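Local coordinates for periplasmic zinc-binding protein troA (Treponema pallidum, PDB 1K0F) that binds zinc with high affinity and specificity in the periplasm and delivers it to the membrane permease of the TroABC transporter for import, at residues A[10-15]-A[54-59]; A[35-40]-A[100-105]; A[88-93]-A[174-179]; A[108-113]-A[258-263]. One frame throughout, in Å; residues are numbered along the deposited sequence.

Contact 1 (A[10-15]-A[54-59]); sequences GMIADA and LILYNG
I12, in the first turn of helix 10-20, packs against L56 and the backbone of Y57 and N58 at the end of strand 54-57, an example of a branched side chain helping to pack a helix on a parallel sheet. The CA atoms of I12 and L56 lie 7.1 Å apart, and both branches of I12 touch the segment opposite. With chi1 at -62°, CG1 stands beside the backbone N of I12 while CG2 points away from that N, and the two branches diverge toward different parts of the strand. CG2 of I12 rests on the side chain of L56, 3.5 Å from its CB, and also meets L56 CD1 at 3.6 Å. The other branch is extended, chi2 -164°, and lays its CD1 over the peptide between Y57 and N58, 3.3 Å from Y57 C and 3.6 Å from N58 N. This is the tight part: one methyl on L56, the other on the Y57–N58 peptide.

The Y57 side is looser. Its side chain leaves the strand in the direction away from the helix, is only partly buried, and its ring meets that of F70. N58, just past the strand, is held by polar bonds instead: OD1 to S83 OG, ND2 to P101 O, and its backbone N to E63 OE2. The N58 side chain lies about 7 Å from that of the zinc ligand H102.

Strand 54-57 lies between strands 4-7 and 78-81 in the parallel sheet; L56 also touches V117 of helix 107-124 and V80, while I12 leans on T7.

Contact 2 (A[35-40]-A[100-105]); sequences DPHLYT and DPHVWF
H37 and H102 come together through their rings alone, from two irregular loops that stay well apart: the nearest pair of CA atoms, in H37 and P101, is 10.3 Å distant, and H102 itself is the centre of an inverse gamma turn. CE1 of H37 lies 3.6 Å from H102 NE2, and the two NE2 atoms are likewise 3.6 Å apart. The imidazoles approach rim to rim, neither above the face of the other, with planes at 63° and centroids 5.5 Å apart. With chi1 of -53° at H37, CG sits beside the backbone N, and the ring is carried across toward the second loop.

These imidazoles belong to the zinc site of this protein. H37 and H102 both bind the metal, together with H168 and D248, and in this closed, zinc-free form their donor atoms appear still to face one common point. The second shell is clearest at H102: its ND1 donates to D100 OD1 over 2.8 Å in a nearly straight bond, 170°, lying in the plane of the imidazole. This His-carboxylate bond fixes the ring's rotation and leaves NE2 turned to the site; it would probably also make the imidazole more electron-rich toward a metal. H102 CA lies 3.6 Å above one face of the W104 indole, displaced toward its rim, while W104 NE1 bonds to S247 O.

Contact 3 (A[88-93]-A[174-179]); sequences VSQRLS and FSRAYG
R176 of helix 172-178 meets Q90 and L92 across the interlobe cleft of this metal-binding solute receptor, at the protein surface, reaching from one lobe to the loop that precedes strand 93-94 of the other. R176 supplies the reach. Its chain runs extended from the helix, with chi1 at 172°, then bends at chi3 (98°), which swings the guanidinium toward the loop.

NH2 of R176 then donates to the backbone carbonyl oxygen of Q90, which lies at the edge of the guanidinium, near its plane. The 2.5 Å between R176 NH2 and Q90 O is too short to be exact, and the N-H...O angle of 139° should be read with caution. L92 takes a different aspect of the same group, sliding past the arginine in the opposite direction. Behind the loop, Q90 NE2 bonds to Y112 OH, and L92 N is weakly bonded to Y173 OH from the arginine's own helix. A link of this kind is consistent with the closed conformation. Although the fine placement of L92 against the guanidinium is uncertain, its CG is modelled 3.7 Å above one face of the R176 group, displaced toward the rim.

Contact 4 (A[108-113]-A[258-263]); sequences KLWSYS and GTYVGM
W110 and Y260 share one torsional choice: chi1 is 178° in each, setting CG opposite the backbone N and aiming both aromatic groups from their separate helices into the space between them. The CA atoms remain 10.4 Å apart, so the side chains carry the contact. The two side chains pass in opposite directions, and the phenol comes to lie over the pyrrole part of the indole as an offset stack, centroids 4.3 Å apart and planes inclined by 30°. The tilt concentrates the touch at CD1 of the five-membered ring: W110 CD1 stands 3.4 Å above the Y260 ring, near its rim, with Y260 CZ its nearest partner at 3.5 Å.

The phenol oxygen runs on past the stack. It lies 3.7 Å from W110 CB, an apolar neighbour, but is satisfied by W104 O, to which it donates a hydrogen bond. That bond anchors the hydroxyl end of the tyrosine. On the opposite face of the indole, the CB of S113 lies 3.3 Å above the plane, offset toward the rim, so W110 is sandwiched between its own helix and the tyrosine. At the start of the partner helix, T259 occupies the N-cap position, and M263 N closes the first turn on T259 O.

Both residues are buried, and W110 also meets M11. The stack joins helix 107-124 to helix 260-273 beside the long helix 129-156, which both rings touch through L143 and which is probably the backbone helix typical of this receptor family.

From the N terminus, contact 1 closes first, bringing strand 54-57 back to helix 10-20. Contact 2 opens inside that loop, at 35-40, and closes only at 100-105, so the two cross. Contact 3 opens at 88-93, before contact 2 has closed, and crosses it in turn, ending on helix 172-178. Contact 4 starts within the loop of contact 3 and closes latest, on helix 260-273, making a third crossing; none of the four nests. Contacts 1 and 2 meet through N58 and P101, contacts 2 and 4 through W104 and Y260, and contacts 3 and 4 through Q90 and Y112. Sheet, zinc site, cleft rim and C-terminal helix are thereby linked.

Contact 1 (A[10-15]-A[54-59])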
# COMPACT_ATOMS: atom_id res chain seq x y z
N GLY A 10 -3.75 -3.53 -6.04
CA GLY A 10 -4.11 -2.54 -7.03
C GLY A 10 -3.02 -1.55 -7.40
O GLY A 10 -2.99 -1.03 -8.52
N MET A 11 -2.12 -1.30 -6.46
CA MET A 11 -1.03 -0.35 -6.67
C MET A 11 -0.22 -0.70 -7.91
O MET A 11 0.13 0.18 -8.69
CB MET A 11 -0.12 -0.31 -5.45
CG MET A 11 -0.69 0.50 -4.29
SD MET A 11 -1.87 -0.44 -3.27
CE MET A 11 -0.76 -1.23 -2.18
N ILE A 12 0.08 -1.98 -8.08
CA ILE A 12 0.85 -2.44 -9.24
C ILE A 12 -0.01 -2.26 -10.48
O ILE A 12 0.44 -1.73 -11.50
CB ILE A 12 1.22 -3.94 -9.10
CG1 ILE A 12 2.10 -4.14 -7.87
CG2 ILE A 12 1.88 -4.43 -10.38
CD1 ILE A 12 2.81 -5.46 -7.84
N ALA A 13 -1.27 -2.70 -10.37
CA ALA A 13 -2.23 -2.60 -11.46
C ALA A 13 -2.28 -1.17 -11.96
O ALA A 13 -2.42 -0.92 -13.16
CB ALA A 13 -3.62 -3.03 -10.98
N ASP A 14 -2.16 -0.22 -11.04
CA ASP A 14 -2.19 1.17 -11.44
C ASP A 14 -0.98 1.47 -12.30
O ASP A 14 -1.10 2.07 -13.36
CB ASP A 14 -2.21 2.10 -10.24
CG ASP A 14 -2.40 3.53 -10.65
OD1 ASP A 14 -3.52 3.88 -11.07
OD2 ASP A 14 -1.42 4.31 -10.57
N ALA A 15 0.18 1.05 -11.83
CA ALA A 15 1.40 1.29 -12.58
C ALA A 15 1.29 0.66 -13.96
O ALA A 15 1.76 1.21 -14.95
CB ALA A 15 2.58 0.73 -11.84
N LEU A 54 2.28 -12.28 -17.86
CA LEU A 54 3.07 -11.51 -16.92
C LEU A 54 2.38 -11.43 -15.57
O LEU A 54 1.27 -10.92 -15.48
CB LEU A 54 3.29 -10.10 -17.46
CG LEU A 54 3.83 -9.08 -16.47
CD1 LEU A 54 5.25 -9.47 -16.09
CD2 LEU A 54 3.81 -7.69 -17.08
N ILE A 55 3.02 -11.95 -14.54
CA ILE A 55 2.44 -11.90 -13.20
C ILE A 55 3.25 -10.89 -12.39
O ILE A 55 4.48 -10.96 -12.34
CB ILE A 55 2.48 -13.26 -12.49
CG1 ILE A 55 1.42 -14.18 -13.08
CG2 ILE A 55 2.19 -13.06 -11.00
CD1 ILE A 55 1.50 -15.60 -12.56
N LEU A 56 2.54 -9.96 -11.75
CA LEU A 56 3.16 -8.91 -10.96
C LEU A 56 2.68 -8.89 -9.52
O LEU A 56 1.48 -8.93 -9.24
CB LEU A 56 2.90 -7.54 -11.60
CG LEU A 56 3.67 -7.23 -12.89
CD1 LEU A 56 3.31 -5.82 -13.36
CD2 LEU A 56 5.16 -7.36 -12.66
N TYR A 57 3.64 -8.83 -8.61
CA TYR A 57 3.34 -8.78 -7.19
C TYR A 57 4.44 -8.02 -6.46
O TYR A 57 5.55 -7.84 -6.97
CB TYR A 57 3.17 -10.20 -6.63
CG TYR A 57 4.42 -11.06 -6.60
CD1 TYR A 57 5.01 -11.53 -7.77
CD2 TYR A 57 4.97 -11.47 -5.37
CE1 TYR A 57 6.09 -12.39 -7.73
CE2 TYR A 57 6.05 -12.33 -5.32
CZ TYR A 57 6.61 -12.79 -6.50
OH TYR A 57 7.71 -13.62 -6.44
N ASN A 58 4.11 -7.55 -5.26
CA ASN A 58 5.02 -6.79 -4.43
C ASN A 58 6.39 -7.42 -4.20
O ASN A 58 7.41 -6.99 -4.75
CB ASN A 58 4.36 -6.56 -3.07
CG ASN A 58 4.71 -5.22 -2.48
OD1 ASN A 58 4.79 -4.22 -3.20
ND2 ASN A 58 4.91 -5.19 -1.17
N GLY A 59 6.36 -8.47 -3.38
CA GLY A 59 7.57 -9.15 -2.97
C GLY A 59 7.63 -8.69 -1.53
O GLY A 59 6.58 -8.47 -0.92

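Contact 2 (A[35-40]-A[100-105])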
# COMPACT_ATOMS: atom_id res chain seq x y z
N ASP A 35 -7.24 -7.13 1.63
CA ASP A 35 -6.00 -7.29 2.36
C ASP A 35 -5.15 -8.35 1.71
O ASP A 35 -5.45 -9.54 1.79
CB ASP A 35 -6.26 -7.69 3.80
CG ASP A 35 -4.99 -7.79 4.62
OD1 ASP A 35 -3.91 -7.98 4.02
OD2 ASP A 35 -5.07 -7.68 5.86
N PRO A 36 -4.05 -7.94 1.07
CA PRO A 36 -3.13 -8.86 0.39
C PRO A 36 -2.52 -9.90 1.32
O PRO A 36 -2.27 -11.04 0.90
CB PRO A 36 -2.08 -7.93 -0.21
CG PRO A 36 -2.68 -6.57 -0.19
CD PRO A 36 -3.61 -6.54 0.97
N HIS A 37 -2.27 -9.51 2.57
CA HIS A 37 -1.69 -10.40 3.57
C HIS A 37 -2.46 -11.71 3.62
O HIS A 37 -1.94 -12.78 3.30
CB HIS A 37 -1.74 -9.76 4.96
CG HIS A 37 -1.14 -8.39 5.03
ND1 HIS A 37 0.16 -8.13 4.66
CD2 HIS A 37 -1.65 -7.21 5.45
CE1 HIS A 37 0.42 -6.85 4.85
NE2 HIS A 37 -0.66 -6.27 5.33
N LEU A 38 -3.71 -11.62 4.03
CA LEU A 38 -4.56 -12.78 4.17
C LEU A 38 -5.38 -13.07 2.92
O LEU A 38 -6.51 -13.56 3.01
CB LEU A 38 -5.48 -12.57 5.37
CG LEU A 38 -4.76 -11.81 6.49
CD1 LEU A 38 -5.70 -10.76 7.08
CD2 LEU A 38 -4.29 -12.79 7.55
N TYR A 39 -4.81 -12.78 1.75
CA TYR A 39 -5.50 -13.02 0.49
C TYR A 39 -5.03 -14.33 -0.17
O TYR A 39 -3.83 -14.63 -0.18
CB TYR A 39 -5.29 -11.84 -0.47
CG TYR A 39 -6.13 -11.91 -1.73
CD1 TYR A 39 -7.36 -11.27 -1.82
CD2 TYR A 39 -5.70 -12.65 -2.83
CE1 TYR A 39 -8.15 -11.38 -2.96
CE2 TYR A 39 -6.49 -12.77 -3.98
CZ TYR A 39 -7.71 -12.13 -4.03
OH TYR A 39 -8.50 -12.28 -5.15
N THR A 40 -5.99 -15.09 -0.70
CA THR A 40 -5.73 -16.36 -1.39
C THR A 40 -6.27 -16.27 -2.81
O THR A 40 -7.34 -15.70 -3.03
CB THR A 40 -6.46 -17.55 -0.72
OG1 THR A 40 -6.84 -17.20 0.61
CG2 THR A 40 -5.58 -18.79 -0.72
N ASP A 100 9.57 -4.61 6.08
CA ASP A 100 8.36 -3.83 5.83
C ASP A 100 8.09 -3.79 4.33
O ASP A 100 8.83 -3.18 3.57
CB ASP A 100 8.55 -2.42 6.39
CG ASP A 100 7.24 -1.64 6.49
OD1 ASP A 100 6.16 -2.24 6.31
OD2 ASP A 100 7.29 -0.42 6.76
N PRO A 101 7.01 -4.45 3.90
CA PRO A 101 6.63 -4.50 2.48
C PRO A 101 5.80 -3.34 1.95
O PRO A 101 5.51 -3.28 0.75
CB PRO A 101 5.88 -5.82 2.37
CG PRO A 101 5.34 -6.08 3.76
CD PRO A 101 6.08 -5.22 4.74
N HIS A 102 5.42 -2.41 2.82
CA HIS A 102 4.60 -1.28 2.43
C HIS A 102 5.39 -0.12 1.86
O HIS A 102 5.20 1.03 2.26
CB HIS A 102 3.78 -0.83 3.62
CG HIS A 102 3.02 -1.94 4.27
ND1 HIS A 102 3.58 -2.76 5.22
CD2 HIS A 102 1.76 -2.40 4.07
CE1 HIS A 102 2.70 -3.67 5.59
NE2 HIS A 102 1.58 -3.47 4.91
N VAL A 103 6.24 -0.43 0.90
CA VAL A 103 7.10 0.56 0.26
C VAL A 103 6.37 1.54 -0.67
O VAL A 103 6.90 2.58 -1.03
CB VAL A 103 8.21 -0.14 -0.54
CG1 VAL A 103 9.09 -0.95 0.41
CG2 VAL A 103 7.58 -1.06 -1.57
N TRP A 104 5.15 1.20 -1.05
CA TRP A 104 4.39 2.07 -1.93
C TRP A 104 3.95 3.31 -1.16
O TRP A 104 3.14 4.09 -1.66
CB TRP A 104 3.16 1.35 -2.45
CG TRP A 104 2.34 0.82 -1.35
CD1 TRP A 104 1.46 1.52 -0.56
CD2 TRP A 104 2.33 -0.52 -0.87
NE1 TRP A 104 0.91 0.69 0.38
CE2 TRP A 104 1.42 -0.57 0.21
CE3 TRP A 104 2.99 -1.69 -1.26
CZ2 TRP A 104 1.17 -1.75 0.91
CZ3 TRP A 104 2.74 -2.86 -0.56
CH2 TRP A 104 1.84 -2.88 0.51
N PHE A 105 4.44 3.46 0.06
CA PHE A 105 4.08 4.62 0.85
C PHE A 105 5.23 5.62 0.89
O PHE A 105 5.13 6.67 1.51
CB PHE A 105 3.65 4.21 2.26
CG PHE A 105 2.18 3.90 2.35
CD1 PHE A 105 1.25 4.63 1.61
CD2 PHE A 105 1.72 2.85 3.13
CE1 PHE A 105 -0.11 4.32 1.65
CE2 PHE A 105 0.37 2.52 3.19
CZ PHE A 105 -0.55 3.26 2.44

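Contact 3 (A[88-93]-A[174-179])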
# COMPACT_ATOMS: atom_id res chain seq x y z
N VAL A 88 17.91 -3.75 -0.78
CA VAL A 88 17.60 -4.15 0.59
C VAL A 88 17.91 -3.05 1.59
O VAL A 88 17.18 -2.85 2.55
CB VAL A 88 18.37 -5.42 1.00
CG1 VAL A 88 18.43 -5.52 2.52
CG2 VAL A 88 17.69 -6.65 0.42
N SER A 89 18.99 -2.33 1.33
CA SER A 89 19.41 -1.22 2.17
C SER A 89 18.25 -0.32 2.57
O SER A 89 18.09 0.01 3.74
CB SER A 89 20.43 -0.36 1.43
OG SER A 89 19.80 0.27 0.33
N GLN A 90 17.46 0.07 1.57
CA GLN A 90 16.32 0.97 1.79
C GLN A 90 15.07 0.36 2.38
O GLN A 90 14.15 1.08 2.75
CB GLN A 90 15.96 1.66 0.48
CG GLN A 90 16.68 2.97 0.28
CD GLN A 90 16.81 3.35 -1.17
OE1 GLN A 90 16.37 4.43 -1.58
NE2 GLN A 90 17.43 2.48 -1.97
N ARG A 91 15.01 -0.96 2.47
CA ARG A 91 13.82 -1.59 3.04
C ARG A 91 13.88 -1.66 4.56
O ARG A 91 14.79 -2.27 5.12
CB ARG A 91 13.66 -3.00 2.49
CG ARG A 91 14.46 -3.29 1.24
CD ARG A 91 14.37 -4.76 0.93
NE ARG A 91 14.76 -5.05 -0.43
CZ ARG A 91 14.70 -6.26 -0.97
NH1 ARG A 91 14.26 -7.29 -0.24
NH2 ARG A 91 15.09 -6.45 -2.22
N LEU A 92 12.92 -1.03 5.23
CA LEU A 92 12.90 -1.06 6.68
C LEU A 92 12.74 -2.51 7.10
O LEU A 92 12.14 -3.31 6.39
CB LEU A 92 11.72 -0.24 7.25
CG LEU A 92 11.54 1.23 6.87
CD1 LEU A 92 10.37 1.81 7.64
CD2 LEU A 92 12.80 1.99 7.17
N SER A 93 13.29 -2.85 8.26
CA SER A 93 13.16 -4.21 8.76
C SER A 93 12.33 -4.16 10.02
O SER A 93 12.02 -3.09 10.54
CB SER A 93 14.53 -4.81 9.08
OG SER A 93 14.38 -6.11 9.62
N PHE A 174 6.11 5.51 5.28
CA PHE A 174 5.37 6.76 5.22
C PHE A 174 5.91 7.66 6.34
O PHE A 174 6.12 8.86 6.15
CB PHE A 174 3.86 6.50 5.42
CG PHE A 174 3.03 7.75 5.51
CD1 PHE A 174 2.60 8.41 4.36
CD2 PHE A 174 2.69 8.29 6.76
CE1 PHE A 174 1.85 9.57 4.45
CE2 PHE A 174 1.94 9.45 6.86
CZ PHE A 174 1.52 10.09 5.70
N SER A 175 6.15 7.06 7.50
CA SER A 175 6.68 7.79 8.64
C SER A 175 8.11 8.22 8.35
O SER A 175 8.45 9.39 8.49
CB SER A 175 6.63 6.91 9.89
OG SER A 175 7.82 6.14 10.05
N ARG A 176 8.93 7.27 7.91
CA ARG A 176 10.33 7.54 7.61
C ARG A 176 10.50 8.58 6.50
O ARG A 176 11.43 9.38 6.52
CB ARG A 176 11.04 6.25 7.22
CG ARG A 176 12.46 6.44 6.69
CD ARG A 176 13.13 5.11 6.44
NE ARG A 176 13.05 4.73 5.03
CZ ARG A 176 13.74 3.74 4.47
NH1 ARG A 176 14.57 3.00 5.20
NH2 ARG A 176 13.60 3.48 3.17
N ALA A 177 9.58 8.57 5.54
CA ALA A 177 9.64 9.46 4.39
C ALA A 177 9.20 10.89 4.64
O ALA A 177 9.93 11.83 4.33
CB ALA A 177 8.84 8.89 3.24
N TYR A 178 8.01 11.05 5.21
CA TYR A 178 7.45 12.37 5.45
C TYR A 178 7.34 12.79 6.91
O TYR A 178 6.67 13.78 7.23
CB TYR A 178 6.10 12.44 4.74
CG TYR A 178 6.14 11.74 3.40
CD1 TYR A 178 6.62 12.40 2.26
CD2 TYR A 178 5.78 10.40 3.28
CE1 TYR A 178 6.74 11.73 1.04
CE2 TYR A 178 5.90 9.73 2.06
CZ TYR A 178 6.38 10.40 0.94
OH TYR A 178 6.52 9.75 -0.25
N GLY A 179 7.99 12.04 7.80
CA GLY A 179 7.98 12.36 9.22
C GLY A 179 6.64 12.31 9.95
O GLY A 179 5.95 13.32 10.08

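Contact 4 (A[108-113]-A[258-263])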
# COMPACT_ATOMS: atom_id res chain seq x y z
N LYS A 108 9.01 8.00 -3.47
CA LYS A 108 10.33 8.02 -4.08
C LYS A 108 10.96 6.64 -4.19
O LYS A 108 11.73 6.36 -5.11
CB LYS A 108 11.24 8.95 -3.27
CG LYS A 108 12.13 9.85 -4.11
CD LYS A 108 13.59 9.73 -3.69
CE LYS A 108 14.08 10.97 -2.95
NZ LYS A 108 15.56 11.15 -3.10
N LEU A 109 10.65 5.77 -3.23
CA LEU A 109 11.19 4.42 -3.21
C LEU A 109 10.25 3.46 -3.94
O LEU A 109 10.57 2.29 -4.14
CB LEU A 109 11.38 3.96 -1.76
CG LEU A 109 11.87 2.53 -1.55
CD1 LEU A 109 13.39 2.50 -1.54
CD2 LEU A 109 11.30 1.99 -0.24
N TRP A 110 9.09 3.97 -4.33
CA TRP A 110 8.13 3.16 -5.05
C TRP A 110 8.45 3.26 -6.53
O TRP A 110 8.01 2.44 -7.32
CB TRP A 110 6.72 3.68 -4.79
CG TRP A 110 5.66 2.94 -5.54
CD1 TRP A 110 4.81 3.45 -6.48
CD2 TRP A 110 5.30 1.56 -5.38
NE1 TRP A 110 3.95 2.47 -6.92
CE2 TRP A 110 4.23 1.30 -6.26
CE3 TRP A 110 5.79 0.52 -4.58
CZ2 TRP A 110 3.63 0.04 -6.36
CZ3 TRP A 110 5.19 -0.74 -4.68
CH2 TRP A 110 4.12 -0.96 -5.57
N SER A 111 9.22 4.29 -6.89
CA SER A 111 9.61 4.48 -8.28
C SER A 111 10.36 3.22 -8.72
O SER A 111 10.41 2.89 -9.90
CB SER A 111 10.53 5.69 -8.42
OG SER A 111 10.62 6.40 -7.20
N TYR A 112 10.96 2.54 -7.74
CA TYR A 112 11.70 1.31 -8.00
C TYR A 112 10.68 0.27 -8.50
O TYR A 112 10.78 -0.21 -9.63
CB TYR A 112 12.36 0.79 -6.70
CG TYR A 112 13.68 1.45 -6.33
CD1 TYR A 112 14.91 0.86 -6.69
CD2 TYR A 112 13.71 2.62 -5.57
CE1 TYR A 112 16.12 1.44 -6.30
CE2 TYR A 112 14.92 3.20 -5.18
CZ TYR A 112 16.12 2.60 -5.55
OH TYR A 112 17.32 3.16 -5.16
N SER A 113 9.71 -0.05 -7.65
CA SER A 113 8.69 -1.03 -7.99
C SER A 113 7.94 -0.67 -9.27
O SER A 113 7.51 -1.54 -10.02
CB SER A 113 7.70 -1.18 -6.84
OG SER A 113 8.37 -1.52 -5.65
N GLY A 258 -8.97 5.20 -6.54
CA GLY A 258 -8.68 3.91 -7.15
C GLY A 258 -7.42 3.91 -7.99
O GLY A 258 -7.24 3.09 -8.90
N THR A 259 -6.54 4.86 -7.69
CA THR A 259 -5.28 4.96 -8.39
C THR A 259 -4.27 5.23 -7.30
O THR A 259 -4.62 5.74 -6.25
CB THR A 259 -5.27 6.12 -9.43
OG1 THR A 259 -5.24 7.38 -8.75
CG2 THR A 259 -6.50 6.06 -10.30
N TYR A 260 -3.03 4.84 -7.54
CA TYR A 260 -1.97 5.06 -6.57
C TYR A 260 -2.03 6.51 -6.16
O TYR A 260 -2.36 6.84 -5.02
CB TYR A 260 -0.63 4.76 -7.21
CG TYR A 260 0.53 5.01 -6.29
CD1 TYR A 260 0.65 4.28 -5.10
CD2 TYR A 260 1.50 5.95 -6.60
CE1 TYR A 260 1.72 4.50 -4.24
CE2 TYR A 260 2.57 6.18 -5.75
CZ TYR A 260 2.68 5.45 -4.58
OH TYR A 260 3.73 5.67 -3.72
N VAL A 261 -1.71 7.38 -7.11
CA VAL A 261 -1.71 8.82 -6.92
C VAL A 261 -2.85 9.29 -6.03
O VAL A 261 -2.62 9.88 -4.97
CB VAL A 261 -1.81 9.54 -8.28
CG1 VAL A 261 -2.41 10.95 -8.12
CG2 VAL A 261 -0.43 9.62 -8.92
N GLY A 262 -4.08 9.05 -6.46
CA GLY A 262 -5.23 9.48 -5.69
C GLY A 262 -5.37 8.77 -4.36
O GLY A 262 -5.73 9.38 -3.35
N MET A 263 -5.07 7.48 -4.34
CA MET A 263 -5.18 6.71 -3.11
C MET A 263 -4.32 7.35 -2.04
O MET A 263 -4.75 7.49 -0.89
CB MET A 263 -4.70 5.27 -3.34
CG MET A 263 -4.24 4.57 -2.06
SD MET A 263 -2.62 3.79 -2.20
CE MET A 263 -2.85 2.35 -1.12